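Local coordinates for protein HAT1-interacting factor 1 (Saccharomyces cerevisiae, PDB 4NQ0) that chaperones histones H3 and H4 as a component of the nuclear histone acetyltransferase B complex, taking part in chromatin assembly and telomere silencing, at residues I256-L260 with F284-D288; V71-V76 with Y197-Y203; L263-K267 with K278-E283. All coordinates share one frame; numbering follows the deposited sequence.

Contacts 1 and 3 are two levels of one interface, between helices 252-266 and 273-290. Their centres lie 9 Å apart, and contact 3 is nested inside the loop that contact 1 closes; the two meet where Y259 O packs 4.1 Å from A282 CB. Both fall in the region 248-332 that interacts with the H2A-H2B dimer. Contact 2 is a separate junction earlier in the chain, joining helix 61-77 to the start of helix 202-218, with its centre 22 Å from that of contact 1 and 27 Å from that of contact 3. Contacts 2 and 3 lie on opposite sides of the chain's centre.

Contact 1: I256-L260 with F284-D288; sequences IHHYL and FLVCD
Segments 256-260 and 284-288 run almost antiparallel, their N-to-C directions 168° apart and their axes 8.9 Å from each other at closest approach. I256 and V286 lie level where the backbones come nearest, with 5.3 Å between I256 CA and V286 CA. The main aromatic contact is that of Y259, whose ring lies beneath L285: L285 CB stands 3.6 Å from the centroid of the Y259 ring, only 6° off the normal, a CH-pi contact over the middle of one face. L285 CD1 reaches toward the CE1 side of the same ring, while the carbonyl oxygen of L285 comes near CD2 and CE2.

V286 divides its two methyls between neighbours on successive turns. Its CG1 is anti to the backbone N (chi1 163°) and meets I256 CG2 at 4.1 Å; the other branch, CG2, sits 3.5 Å from Y259 CB and also reaches L260 CD2. The valine therefore fits among three side chains of the opposite helix, meeting both I256 and L260 at about a right angle. Four of the five touching residues are buried; the side-chain packing is apolar, and the tyrosine hydroxyl is satisfied elsewhere, by a hydrogen bond to D244.

This is helix-hairpin packing of the kind found in TPR proteins, although only 256-260 falls within the predicted TPR 2. Helix 229-248 adds I240 and R247 against both Y259 and L285, and helix 298-316 brings R304 against L260 and V286.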
ATOM      1  N   ILE A 256      -6.308   8.221   0.075  1.00 25.27           N
ATOM      2  CA  ILE A 256      -6.199   8.678  -1.305  1.00 25.36           C
ATOM      3  C   ILE A 256      -4.763   9.097  -1.585  1.00 25.09           C
ATOM      4  O   ILE A 256      -4.216   8.778  -2.642  1.00 24.69           O
ATOM      5  CB  ILE A 256      -7.162   9.851  -1.619  1.00 25.87           C
ATOM      6  CG1 ILE A 256      -8.614   9.414  -1.446  1.00 26.05           C
ATOM      7  CG2 ILE A 256      -6.973  10.308  -3.053  1.00 26.21           C
ATOM      8  CD1 ILE A 256      -9.627  10.574  -1.334  1.00 29.24           C
ATOM      9  N   HIS A 257      -4.148   9.776  -0.618  1.00 25.11           N
ATOM     10  CA  HIS A 257      -2.769  10.205  -0.762  1.00 25.62           C
ATOM     11  C   HIS A 257      -1.831   9.014  -0.989  1.00 25.32           C
ATOM     12  O   HIS A 257      -0.921   9.077  -1.822  1.00 25.26           O
ATOM     13  CB  HIS A 257      -2.333  11.017   0.455  1.00 26.38           C
ATOM     14  CG  HIS A 257      -0.854  11.174   0.570  1.00 28.44           C
ATOM     15  ND1 HIS A 257      -0.130  12.027  -0.239  1.00 30.71           N
ATOM     16  CD2 HIS A 257       0.045  10.574   1.387  1.00 29.43           C
ATOM     17  CE1 HIS A 257       1.150  11.953   0.086  1.00 31.01           C
ATOM     18  NE2 HIS A 257       1.283  11.078   1.068  1.00 30.91           N
ATOM     19  N   HIS A 258      -2.060   7.920  -0.269  1.00 25.06           N
ATOM     20  CA  HIS A 258      -1.226   6.723  -0.439  1.00 24.62           C
ATOM     21  C   HIS A 258      -1.483   5.976  -1.737  1.00 24.20           C
ATOM     22  O   HIS A 258      -0.538   5.503  -2.374  1.00 23.69           O
ATOM     23  CB  HIS A 258      -1.318   5.815   0.779  1.00 24.51           C
ATOM     24  CG  HIS A 258      -0.529   6.327   1.939  1.00 26.07           C
ATOM     25  ND1 HIS A 258      -1.043   6.426   3.214  1.00 28.20           N
ATOM     26  CD2 HIS A 258       0.729   6.828   1.998  1.00 26.14           C
ATOM     27  CE1 HIS A 258      -0.121   6.938   4.014  1.00 29.44           C
ATOM     28  NE2 HIS A 258       0.961   7.195   3.299  1.00 27.64           N
ATOM     29  N   TYR A 259      -2.741   5.875  -2.141  1.00 23.98           N
ATOM     30  CA  TYR A 259      -3.068   5.312  -3.468  1.00 23.89           C
ATOM     31  C   TYR A 259      -2.383   6.088  -4.608  1.00 24.07           C
ATOM     32  O   TYR A 259      -1.876   5.501  -5.576  1.00 23.57           O
ATOM     33  CB  TYR A 259      -4.571   5.306  -3.700  1.00 24.09           C
ATOM     34  CG  TYR A 259      -5.383   4.343  -2.850  1.00 23.91           C
ATOM     35  CD1 TYR A 259      -4.898   3.085  -2.495  1.00 23.73           C
ATOM     36  CD2 TYR A 259      -6.669   4.677  -2.450  1.00 24.99           C
ATOM     37  CE1 TYR A 259      -5.661   2.202  -1.723  1.00 24.59           C
ATOM     38  CE2 TYR A 259      -7.443   3.806  -1.700  1.00 24.27           C
ATOM     39  CZ  TYR A 259      -6.940   2.567  -1.341  1.00 25.20           C
ATOM     40  OH  TYR A 259      -7.712   1.706  -0.602  1.00 26.27           O
ATOM     41  N   LEU A 260      -2.373   7.413  -4.491  1.00 24.50           N
ATOM     42  CA  LEU A 260      -1.658   8.258  -5.443  1.00 24.38           C
ATOM     43  C   LEU A 260      -0.150   8.059  -5.414  1.00 25.06           C
ATOM     44  O   LEU A 260       0.497   8.185  -6.455  1.00 25.16           O
ATOM     45  CB  LEU A 260      -1.956   9.734  -5.198  1.00 24.20           C
ATOM     46  CG  LEU A 260      -3.375  10.205  -5.560  1.00 23.50           C
ATOM     47  CD1 LEU A 260      -3.584  11.582  -4.976  1.00 22.40           C
ATOM     48  CD2 LEU A 260      -3.611  10.212  -7.059  1.00 21.69           C
ATOM     49  N   PHE A 284      -8.488   3.321  -9.823  1.00 30.46           N
ATOM     50  CA  PHE A 284      -9.853   3.063  -9.336  1.00 30.18           C
ATOM     51  C   PHE A 284      -9.958   3.257  -7.827  1.00 30.03           C
ATOM     52  O   PHE A 284     -10.956   3.813  -7.327  1.00 30.02           O
ATOM     53  CB  PHE A 284     -10.329   1.659  -9.718  1.00 30.97           C
ATOM     54  CG  PHE A 284     -11.616   1.258  -9.047  1.00 30.40           C
ATOM     55  CD1 PHE A 284     -12.826   1.780  -9.472  1.00 30.78           C
ATOM     56  CD2 PHE A 284     -11.608   0.380  -7.978  1.00 30.89           C
ATOM     57  CE1 PHE A 284     -14.015   1.438  -8.836  1.00 31.92           C
ATOM     58  CE2 PHE A 284     -12.790   0.018  -7.340  1.00 32.04           C
ATOM     59  CZ  PHE A 284     -13.996   0.551  -7.772  1.00 32.94           C
ATOM     60  N   LEU A 285      -8.952   2.788  -7.090  1.00 29.59           N
ATOM     61  CA  LEU A 285      -8.983   2.914  -5.625  1.00 29.31           C
ATOM     62  C   LEU A 285      -8.985   4.378  -5.186  1.00 28.48           C
ATOM     63  O   LEU A 285      -9.666   4.738  -4.233  1.00 29.20           O
ATOM     64  CB  LEU A 285      -7.823   2.139  -4.985  1.00 29.05           C
ATOM     65  CG  LEU A 285      -7.894   0.611  -5.084  1.00 30.22           C
ATOM     66  CD1 LEU A 285      -6.549  -0.023  -4.688  1.00 30.89           C
ATOM     67  CD2 LEU A 285      -9.027   0.031  -4.236  1.00 29.83           C
ATOM     68  N   VAL A 286      -8.234   5.213  -5.889  1.00 28.26           N
ATOM     69  CA  VAL A 286      -8.278   6.665  -5.700  1.00 28.26           C
ATOM     70  C   VAL A 286      -9.713   7.191  -5.791  1.00 29.45           C
ATOM     71  O   VAL A 286     -10.173   7.896  -4.894  1.00 28.93           O
ATOM     72  CB  VAL A 286      -7.391   7.391  -6.731  1.00 28.45           C
ATOM     73  CG1 VAL A 286      -7.744   8.890  -6.817  1.00 28.25           C
ATOM     74  CG2 VAL A 286      -5.903   7.188  -6.395  1.00 26.83           C
ATOM     75  N   CYS A 287     -10.419   6.820  -6.860  1.00 30.13           N
ATOM     76  CA  CYS A 287     -11.802   7.251  -7.074  1.00 31.61           C
ATOM     77  C   CYS A 287     -12.760   6.725  -6.019  1.00 32.54           C
ATOM     78  O   CYS A 287     -13.663   7.449  -5.577  1.00 32.86           O
ATOM     79  CB  CYS A 287     -12.285   6.824  -8.466  1.00 31.79           C
ATOM     80  SG  CYS A 287     -11.345   7.635  -9.770  1.00 33.90           S
ATOM     81  N   ASP A 288     -12.570   5.471  -5.621  1.00 33.36           N
ATOM     82  CA  ASP A 288     -13.435   4.859  -4.631  1.00 35.02           C
ATOM     83  C   ASP A 288     -13.296   5.539  -3.262  1.00 35.14           C
ATOM     84  O   ASP A 288     -14.284   5.724  -2.570  1.00 36.58           O
ATOM     85  CB  ASP A 288     -13.165   3.358  -4.500  1.00 35.68           C
ATOM     86  CG  ASP A 288     -14.391   2.595  -4.031  1.00 38.29           C
ATOM     87  OD1 ASP A 288     -15.363   2.514  -4.807  1.00 40.46           O
ATOM     88  OD2 ASP A 288     -14.383   2.083  -2.893  1.00 42.57           O
TER

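Contact 2: V71-V76 with Y197-Y203; sequences VYNMEV and YFENDLY
E75 and Y203 are brought together by a bend: E75 has CG anti to the backbone N (chi1 -173°) and turns at chi2 (58°), which lays CG over a face of the Y203 ring. That CG is 3.6 Å from the ring centroid and 21° off the normal, a CH-pi contact displaced toward the CZ side of the ring. The bent chain also carries OE1 to 3.2 Å from L202 CD1, so the carboxylate lies against leucine carbons. Along the edge of this ring, Y203 CE1 meets Y72 CD1 at 3.7 Å.

The junction joins the C-terminal part of helix 61-77 to the entry of helix 202-218; only the 197-203 side belongs to the predicted TPR 1. D201 is the N-cap residue of the second helix, and its OD1 accepts a hydrogen bond from the backbone N of E204. Just inside that helix start, L202 enters between V71 and E75. Its CD2 presses to 3.4 Å from V71 CG1, tighter than ordinary van der Waals contact, and the two side chains cross at about a right angle.

M74 CE approaches the F198 ring at its edge, 4.1 Å from CD1. Helix 38-51 adds F38 against M74 and A42 and Q46 against F198, whereas I245 and E248 of helix 229-248 touch both Y72 and Y203.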
ATOM      1  N   VAL A  71      -2.494  -8.488  11.166  1.00 39.19           N
ATOM      2  CA  VAL A  71      -3.114  -7.708  12.223  1.00 40.31           C
ATOM      3  C   VAL A  71      -4.281  -6.871  11.687  1.00 41.46           C
ATOM      4  O   VAL A  71      -5.298  -6.719  12.356  1.00 42.08           O
ATOM      5  CB  VAL A  71      -2.068  -6.825  12.938  1.00 40.15           C
ATOM      6  CG1 VAL A  71      -2.729  -5.926  13.943  1.00 40.47           C
ATOM      7  CG2 VAL A  71      -1.022  -7.706  13.621  1.00 39.31           C
ATOM      8  N   TYR A  72      -4.143  -6.344  10.477  1.00 42.16           N
ATOM      9  CA  TYR A  72      -5.251  -5.643   9.830  1.00 43.49           C
ATOM     10  C   TYR A  72      -6.477  -6.555   9.741  1.00 45.16           C
ATOM     11  O   TYR A  72      -7.573  -6.182  10.159  1.00 45.70           O
ATOM     12  CB  TYR A  72      -4.841  -5.158   8.431  1.00 42.96           C
ATOM     13  CG  TYR A  72      -5.994  -4.707   7.556  1.00 44.22           C
ATOM     14  CD1 TYR A  72      -6.874  -3.723   7.987  1.00 45.52           C
ATOM     15  CD2 TYR A  72      -6.191  -5.253   6.290  1.00 45.52           C
ATOM     16  CE1 TYR A  72      -7.926  -3.299   7.184  1.00 47.20           C
ATOM     17  CE2 TYR A  72      -7.237  -4.837   5.482  1.00 46.57           C
ATOM     18  CZ  TYR A  72      -8.101  -3.857   5.934  1.00 47.36           C
ATOM     19  OH  TYR A  72      -9.147  -3.441   5.139  1.00 49.38           O
ATOM     20  N   ASN A  73      -6.277  -7.754   9.208  1.00 46.40           N
ATOM     21  CA  ASN A  73      -7.372  -8.712   9.040  1.00 48.33           C
ATOM     22  C   ASN A  73      -7.988  -9.211  10.346  1.00 50.06           C
ATOM     23  O   ASN A  73      -9.155  -9.612  10.365  1.00 51.09           O
ATOM     24  CB  ASN A  73      -6.922  -9.884   8.175  1.00 48.31           C
ATOM     25  CG  ASN A  73      -7.159  -9.631   6.707  1.00 48.91           C
ATOM     26  OD1 ASN A  73      -8.307  -9.552   6.271  1.00 50.58           O
ATOM     27  ND2 ASN A  73      -6.081  -9.494   5.934  1.00 47.95           N
ATOM     28  N   MET A  74      -7.203  -9.188  11.423  1.00 51.20           N
ATOM     29  CA  MET A  74      -7.702  -9.494  12.759  1.00 52.85           C
ATOM     30  C   MET A  74      -8.719  -8.445  13.186  1.00 54.23           C
ATOM     31  O   MET A  74      -9.739  -8.772  13.800  1.00 55.45           O
ATOM     32  CB  MET A  74      -6.558  -9.538  13.789  1.00 52.63           C
ATOM     33  CG  MET A  74      -5.748 -10.834  13.811  1.00 52.57           C
ATOM     34  SD  MET A  74      -4.213 -10.694  14.773  1.00 52.46           S
ATOM     35  CE  MET A  74      -4.853 -10.286  16.401  1.00 52.50           C
ATOM     36  N   GLU A  75      -8.437  -7.183  12.875  1.00 54.56           N
ATOM     37  CA  GLU A  75      -9.327  -6.092  13.257  1.00 55.72           C
ATOM     38  C   GLU A  75     -10.605  -6.134  12.426  1.00 56.99           C
ATOM     39  O   GLU A  75     -11.700  -5.958  12.964  1.00 57.87           O
ATOM     40  CB  GLU A  75      -8.625  -4.740  13.107  1.00 54.95           C
ATOM     41  CG  GLU A  75      -9.425  -3.544  13.635  1.00 55.63           C
ATOM     42  CD  GLU A  75      -9.795  -3.660  15.111  1.00 57.30           C
ATOM     43  OE1 GLU A  75      -8.994  -4.191  15.908  1.00 56.22           O
ATOM     44  OE2 GLU A  75     -10.898  -3.204  15.476  1.00 59.55           O
ATOM     45  N   VAL A  76     -10.463  -6.373  11.121  1.00 57.49           N
ATOM     46  CA  VAL A  76     -11.614  -6.542  10.236  1.00 58.84           C
ATOM     47  C   VAL A  76     -12.546  -7.607  10.816  1.00 60.85           C
ATOM     48  O   VAL A  76     -13.739  -7.360  11.003  1.00 62.04           O
ATOM     49  CB  VAL A  76     -11.191  -6.930   8.791  1.00 58.17           C
ATOM     50  CG1 VAL A  76     -12.387  -7.414   7.988  1.00 58.72           C
ATOM     51  CG2 VAL A  76     -10.531  -5.753   8.089  1.00 57.11           C
ATOM     52  N   TYR A 197       2.312  -4.598  18.879  1.00 37.55           N
ATOM     53  CA  TYR A 197       1.411  -4.518  17.720  1.00 37.28           C
ATOM     54  C   TYR A 197       0.159  -5.396  17.830  1.00 38.44           C
ATOM     55  O   TYR A 197      -0.701  -5.368  16.943  1.00 38.10           O
ATOM     56  CB  TYR A 197       2.182  -4.812  16.429  1.00 36.50           C
ATOM     57  CG  TYR A 197       3.302  -3.817  16.175  1.00 34.63           C
ATOM     58  CD1 TYR A 197       3.026  -2.469  15.997  1.00 34.25           C
ATOM     59  CD2 TYR A 197       4.625  -4.220  16.116  1.00 34.25           C
ATOM     60  CE1 TYR A 197       4.036  -1.544  15.788  1.00 34.03           C
ATOM     61  CE2 TYR A 197       5.646  -3.307  15.895  1.00 33.69           C
ATOM     62  CZ  TYR A 197       5.347  -1.974  15.724  1.00 33.61           C
ATOM     63  OH  TYR A 197       6.337  -1.054  15.506  1.00 33.55           O
ATOM     64  N   PHE A 198       0.041  -6.151  18.920  1.00 39.70           N
ATOM     65  CA  PHE A 198      -1.223  -6.823  19.251  1.00 41.28           C
ATOM     66  C   PHE A 198      -2.084  -5.974  20.195  1.00 42.89           C
ATOM     67  O   PHE A 198      -3.227  -6.326  20.475  1.00 43.70           O
ATOM     68  CB  PHE A 198      -0.953  -8.199  19.870  1.00 41.47           C
ATOM     69  CG  PHE A 198      -0.335  -9.180  18.910  1.00 40.54           C
ATOM     70  CD1 PHE A 198      -1.085  -9.730  17.882  1.00 40.26           C
ATOM     71  CD2 PHE A 198       0.995  -9.548  19.024  1.00 39.86           C
ATOM     72  CE1 PHE A 198      -0.514 -10.639  16.994  1.00 39.99           C
ATOM     73  CE2 PHE A 198       1.566 -10.450  18.133  1.00 38.93           C
ATOM     74  CZ  PHE A 198       0.817 -10.995  17.128  1.00 38.26           C
ATOM     75  N   GLU A 199      -1.542  -4.849  20.654  1.00 43.86           N
ATOM     76  CA  GLU A 199      -2.191  -4.026  21.678  1.00 45.60           C
ATOM     77  C   GLU A 199      -2.830  -2.796  21.054  1.00 45.54           C
ATOM     78  O   GLU A 199      -2.417  -2.345  19.984  1.00 44.89           O
ATOM     79  CB  GLU A 199      -1.178  -3.537  22.726  1.00 46.05           C
ATOM     80  CG  GLU A 199       0.004  -4.463  23.023  1.00 47.72           C
ATOM     81  CD  GLU A 199      -0.236  -5.407  24.178  1.00 50.13           C
ATOM     82  OE1 GLU A 199       0.744  -5.681  24.900  1.00 51.85           O
ATOM     83  OE2 GLU A 199      -1.384  -5.873  24.364  1.00 52.14           O
ATOM     84  N   ASN A 200      -3.819  -2.240  21.752  1.00 46.62           N
ATOM     85  CA  ASN A 200      -4.435  -0.967  21.380  1.00 46.79           C
ATOM     86  C   ASN A 200      -4.998  -0.975  19.954  1.00 45.95           C
ATOM     87  O   ASN A 200      -5.753  -1.882  19.587  1.00 46.36           O
ATOM     88  CB  ASN A 200      -3.432   0.173  21.582  1.00 46.79           C
ATOM     89  CG  ASN A 200      -2.730   0.096  22.911  1.00 48.42           C
ATOM     90  OD1 ASN A 200      -3.354   0.199  23.971  1.00 51.54           O
ATOM     91  ND2 ASN A 200      -1.416  -0.094  22.869  1.00 49.43           N
ATOM     92  N   ASP A 201      -4.628   0.014  19.144  1.00 45.02           N
ATOM     93  CA  ASP A 201      -5.250   0.218  17.843  1.00 43.96           C
ATOM     94  C   ASP A 201      -4.504  -0.584  16.783  1.00 42.19           C
ATOM     95  O   ASP A 201      -3.392  -0.234  16.403  1.00 40.90           O
ATOM     96  CB  ASP A 201      -5.248   1.714  17.511  1.00 44.27           C
ATOM     97  CG  ASP A 201      -5.986   2.030  16.235  1.00 45.00           C
ATOM     98  OD1 ASP A 201      -5.726   1.372  15.209  1.00 46.21           O
ATOM     99  OD2 ASP A 201      -6.824   2.954  16.254  1.00 47.90           O
ATOM    100  N   LEU A 202      -5.136  -1.653  16.306  1.00 41.58           N
ATOM    101  CA  LEU A 202      -4.523  -2.568  15.345  1.00 40.62           C
ATOM    102  C   LEU A 202      -4.327  -1.928  13.964  1.00 39.52           C
ATOM    103  O   LEU A 202      -3.331  -2.196  13.295  1.00 38.10           O
ATOM    104  CB  LEU A 202      -5.347  -3.856  15.230  1.00 41.04           C
ATOM    105  CG  LEU A 202      -5.435  -4.701  16.514  1.00 42.23           C
ATOM    106  CD1 LEU A 202      -6.357  -5.887  16.332  1.00 42.76           C
ATOM    107  CD2 LEU A 202      -4.054  -5.167  16.951  1.00 41.51           C
ATOM    108  N   TYR A 203      -5.269  -1.088  13.542  1.00 39.25           N
ATOM    109  CA  TYR A 203      -5.097  -0.322  12.302  1.00 38.59           C
ATOM    110  C   TYR A 203      -3.821   0.514  12.378  1.00 37.29           C
ATOM    111  O   TYR A 203      -2.983   0.465  11.475  1.00 36.63           O
ATOM    112  CB  TYR A 203      -6.301   0.599  12.029  1.00 39.53           C
ATOM    113  CG  TYR A 203      -7.601  -0.109  11.694  1.00 41.35           C
ATOM    114  CD1 TYR A 203      -7.630  -1.158  10.782  1.00 44.15           C
ATOM    115  CD2 TYR A 203      -8.805   0.286  12.272  1.00 44.40           C
ATOM    116  CE1 TYR A 203      -8.825  -1.805  10.459  1.00 45.64           C
ATOM    117  CE2 TYR A 203     -10.003  -0.356  11.959  1.00 45.72           C
ATOM    118  CZ  TYR A 203     -10.003  -1.394  11.049  1.00 46.18           C
ATOM    119  OH  TYR A 203     -11.171  -2.043  10.731  1.00 49.45           O
TER

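Contact 3: L263-K267 with K278-E283; sequences LGYYK and KVIQAE
Y266 and K278 pair through the lysine's aliphatic chain, which lies across a face of the tyrosine ring. K278 CB stands 3.7 Å from the Y266 ring centroid and 10° off the normal, a CH-pi contact over the centre, and CD continues the chain above CE1. A282 CB comes to the edge of the same ring, near its plane, while V279 CG2 packs against Y266 CB. Helices 252-266 and 273-290, successive in the chain, pack here as in TPR-type helical arrays.

Beside the ring the packing is close, the leucine branches meeting both carbons and polar groups. L263 is folded toward the other helix by its torsions, CG anti to the backbone N (chi1 -170°) and chi2 at 66°. Its CD1 enters between V279 and A282, 3.7 Å from A282 CB and 3.3 Å from the carbonyl oxygen of V279. The second branch, CD2, lies against the carboxylate of E283, 3.5 Å from CD. The periphery is looser: K267 NZ stays 4.2 Å from E283 OE2, too far for a salt bridge, though the opposite charges probably attract weakly. K267 NZ bonds instead to the carbonyl oxygen of F173, while E283 is held by R304 and H307.

At the outer end of the tyrosine a water donates to Y266 OH and Q281 OE1 and accepts from K278 NZ, at 2.9 Å from both Y266 OH and K278 NZ. D237 on helix 229-248 accepts a hydrogen bond from Y266 OH and forms a salt bridge with K278 NZ. A leucine at Y266 would probably strip the flat support from beneath K278 and leave the water and D237 without their phenolic partner. The lysine thus spends its methylenes on the aromatic face and its ammonium on a carboxylate and a water, tying this helix pair to the preceding helix through polar groups.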
ATOM      1  N   LEU A 263       0.441   4.731  -7.191  1.00 27.25           N
ATOM      2  CA  LEU A 263       0.296   4.984  -8.612  1.00 28.09           C
ATOM      3  C   LEU A 263       1.573   5.604  -9.185  1.00 28.44           C
ATOM      4  O   LEU A 263       2.062   5.167 -10.215  1.00 29.40           O
ATOM      5  CB  LEU A 263      -0.931   5.872  -8.839  1.00 27.66           C
ATOM      6  CG  LEU A 263      -1.458   6.125 -10.249  1.00 29.71           C
ATOM      7  CD1 LEU A 263      -2.002   4.863 -10.923  1.00 29.61           C
ATOM      8  CD2 LEU A 263      -2.555   7.200 -10.169  1.00 29.41           C
ATOM      9  N   GLY A 264       2.132   6.600  -8.511  1.00 29.03           N
ATOM     10  CA  GLY A 264       3.417   7.171  -8.928  1.00 29.77           C
ATOM     11  C   GLY A 264       4.548   6.151  -9.018  1.00 30.58           C
ATOM     12  O   GLY A 264       5.380   6.217  -9.922  1.00 31.88           O
ATOM     13  N   TYR A 265       4.594   5.207  -8.081  1.00 30.55           N
ATOM     14  CA  TYR A 265       5.639   4.187  -8.085  1.00 30.95           C
ATOM     15  C   TYR A 265       5.463   3.208  -9.242  1.00 31.44           C
ATOM     16  O   TYR A 265       6.428   2.854  -9.909  1.00 31.99           O
ATOM     17  CB  TYR A 265       5.706   3.445  -6.741  1.00 30.33           C
ATOM     18  CG  TYR A 265       6.618   4.134  -5.751  1.00 31.26           C
ATOM     19  CD1 TYR A 265       7.985   3.863  -5.730  1.00 30.59           C
ATOM     20  CD2 TYR A 265       6.127   5.073  -4.856  1.00 30.24           C
ATOM     21  CE1 TYR A 265       8.824   4.495  -4.843  1.00 31.24           C
ATOM     22  CE2 TYR A 265       6.967   5.715  -3.965  1.00 31.08           C
ATOM     23  CZ  TYR A 265       8.319   5.420  -3.973  1.00 31.45           C
ATOM     24  OH  TYR A 265       9.156   6.032  -3.088  1.00 32.11           O
ATOM     25  N   TYR A 266       4.230   2.789  -9.491  1.00 31.82           N
ATOM     26  CA  TYR A 266       3.967   1.871 -10.598  1.00 32.61           C
ATOM     27  C   TYR A 266       4.333   2.510 -11.935  1.00 34.11           C
ATOM     28  O   TYR A 266       4.742   1.829 -12.865  1.00 35.33           O
ATOM     29  CB  TYR A 266       2.500   1.450 -10.606  1.00 31.94           C
ATOM     30  CG  TYR A 266       2.052   0.631  -9.408  1.00 30.26           C
ATOM     31  CD1 TYR A 266       2.865  -0.346  -8.855  1.00 29.25           C
ATOM     32  CD2 TYR A 266       0.785   0.801  -8.868  1.00 28.91           C
ATOM     33  CE1 TYR A 266       2.445  -1.107  -7.760  1.00 29.13           C
ATOM     34  CE2 TYR A 266       0.359   0.043  -7.789  1.00 29.03           C
ATOM     35  CZ  TYR A 266       1.202  -0.916  -7.242  1.00 28.39           C
ATOM     36  OH  TYR A 266       0.784  -1.693  -6.187  1.00 29.03           O
ATOM     37  N   LYS A 267       4.197   3.828 -12.026  1.00 35.00           N
ATOM     38  CA  LYS A 267       4.538   4.555 -13.254  1.00 36.14           C
ATOM     39  C   LYS A 267       6.034   4.703 -13.532  1.00 36.82           C
ATOM     40  O   LYS A 267       6.414   5.111 -14.626  1.00 37.75           O
ATOM     41  CB  LYS A 267       3.865   5.919 -13.253  1.00 36.18           C
ATOM     42  CG  LYS A 267       2.395   5.841 -13.635  1.00 38.20           C
ATOM     43  CD  LYS A 267       1.716   7.176 -13.388  1.00 40.74           C
ATOM     44  CE  LYS A 267       0.506   7.383 -14.285  1.00 42.01           C
ATOM     45  NZ  LYS A 267      -0.265   8.607 -13.862  1.00 43.49           N
ATOM     46  N   LYS A 278      -1.884  -2.919 -12.267  1.00 36.81           N
ATOM     47  CA  LYS A 278      -1.705  -2.240 -10.989  1.00 35.79           C
ATOM     48  C   LYS A 278      -1.994  -0.746 -11.115  1.00 34.64           C
ATOM     49  O   LYS A 278      -2.609  -0.148 -10.231  1.00 33.95           O
ATOM     50  CB  LYS A 278      -0.311  -2.522 -10.429  1.00 36.04           C
ATOM     51  CG  LYS A 278      -0.154  -3.981  -9.944  1.00 36.83           C
ATOM     52  CD  LYS A 278       1.186  -4.234  -9.293  1.00 37.14           C
ATOM     53  CE  LYS A 278       1.229  -5.603  -8.602  1.00 37.50           C
ATOM     54  NZ  LYS A 278       0.459  -5.617  -7.322  1.00 35.67           N
ATOM     55  N   VAL A 279      -1.579  -0.154 -12.225  1.00 34.44           N
ATOM     56  CA  VAL A 279      -1.887   1.241 -12.498  1.00 33.64           C
ATOM     57  C   VAL A 279      -3.399   1.439 -12.478  1.00 33.30           C
ATOM     58  O   VAL A 279      -3.905   2.311 -11.775  1.00 32.88           O
ATOM     59  CB  VAL A 279      -1.287   1.696 -13.844  1.00 34.40           C
ATOM     60  CG1 VAL A 279      -1.830   3.069 -14.250  1.00 33.52           C
ATOM     61  CG2 VAL A 279       0.234   1.728 -13.745  1.00 34.22           C
ATOM     62  N   ILE A 280      -4.114   0.607 -13.230  1.00 33.74           N
ATOM     63  CA  ILE A 280      -5.570   0.704 -13.342  1.00 33.50           C
ATOM     64  C   ILE A 280      -6.227   0.504 -11.986  1.00 33.30           C
ATOM     65  O   ILE A 280      -7.134   1.240 -11.610  1.00 33.16           O
ATOM     66  CB  ILE A 280      -6.151  -0.351 -14.328  1.00 34.29           C
ATOM     67  CG1 ILE A 280      -5.661  -0.110 -15.766  1.00 34.22           C
ATOM     68  CG2 ILE A 280      -7.674  -0.339 -14.293  1.00 33.86           C
ATOM     69  CD1 ILE A 280      -6.068   1.203 -16.337  1.00 34.55           C
ATOM     70  N   GLN A 281      -5.771  -0.502 -11.253  1.00 33.42           N
ATOM     71  CA  GLN A 281      -6.274  -0.750  -9.903  1.00 33.03           C
ATOM     72  C   GLN A 281      -6.115   0.472  -8.978  1.00 31.85           C
ATOM     73  O   GLN A 281      -7.045   0.843  -8.269  1.00 31.23           O
ATOM     74  CB  GLN A 281      -5.565  -1.961  -9.296  1.00 33.56           C
ATOM     75  CG  GLN A 281      -5.928  -2.198  -7.839  1.00 34.24           C
ATOM     76  CD  GLN A 281      -5.250  -3.405  -7.244  1.00 35.45           C
ATOM     77  OE1 GLN A 281      -4.060  -3.648  -7.465  1.00 35.61           O
ATOM     78  NE2 GLN A 281      -5.999  -4.156  -6.453  1.00 35.28           N
ATOM     79  N   ALA A 282      -4.933   1.082  -8.992  1.00 31.18           N
ATOM     80  CA  ALA A 282      -4.641   2.258  -8.162  1.00 30.29           C
ATOM     81  C   ALA A 282      -5.506   3.480  -8.543  1.00 29.83           C
ATOM     82  O   ALA A 282      -6.010   4.199  -7.668  1.00 28.89           O
ATOM     83  CB  ALA A 282      -3.166   2.608  -8.255  1.00 29.70           C
ATOM     84  N   GLU A 283      -5.687   3.701  -9.845  1.00 30.19           N
ATOM     85  CA  GLU A 283      -6.586   4.757 -10.318  1.00 30.33           C
ATOM     86  C   GLU A 283      -7.992   4.557  -9.796  1.00 30.12           C
ATOM     87  O   GLU A 283      -8.624   5.510  -9.359  1.00 30.25           O
ATOM     88  CB  GLU A 283      -6.637   4.823 -11.837  1.00 30.95           C
ATOM     89  CG  GLU A 283      -5.325   5.208 -12.503  1.00 32.51           C
ATOM     90  CD  GLU A 283      -5.085   6.707 -12.582  1.00 34.92           C
ATOM     91  OE1 GLU A 283      -5.799   7.478 -11.891  1.00 34.80           O
ATOM     92  OE2 GLU A 283      -4.162   7.100 -13.348  1.00 36.03           O
TER
HETATM   93  O   HOH W   1      -1.375  -3.676  -6.199  1.00 35.13           O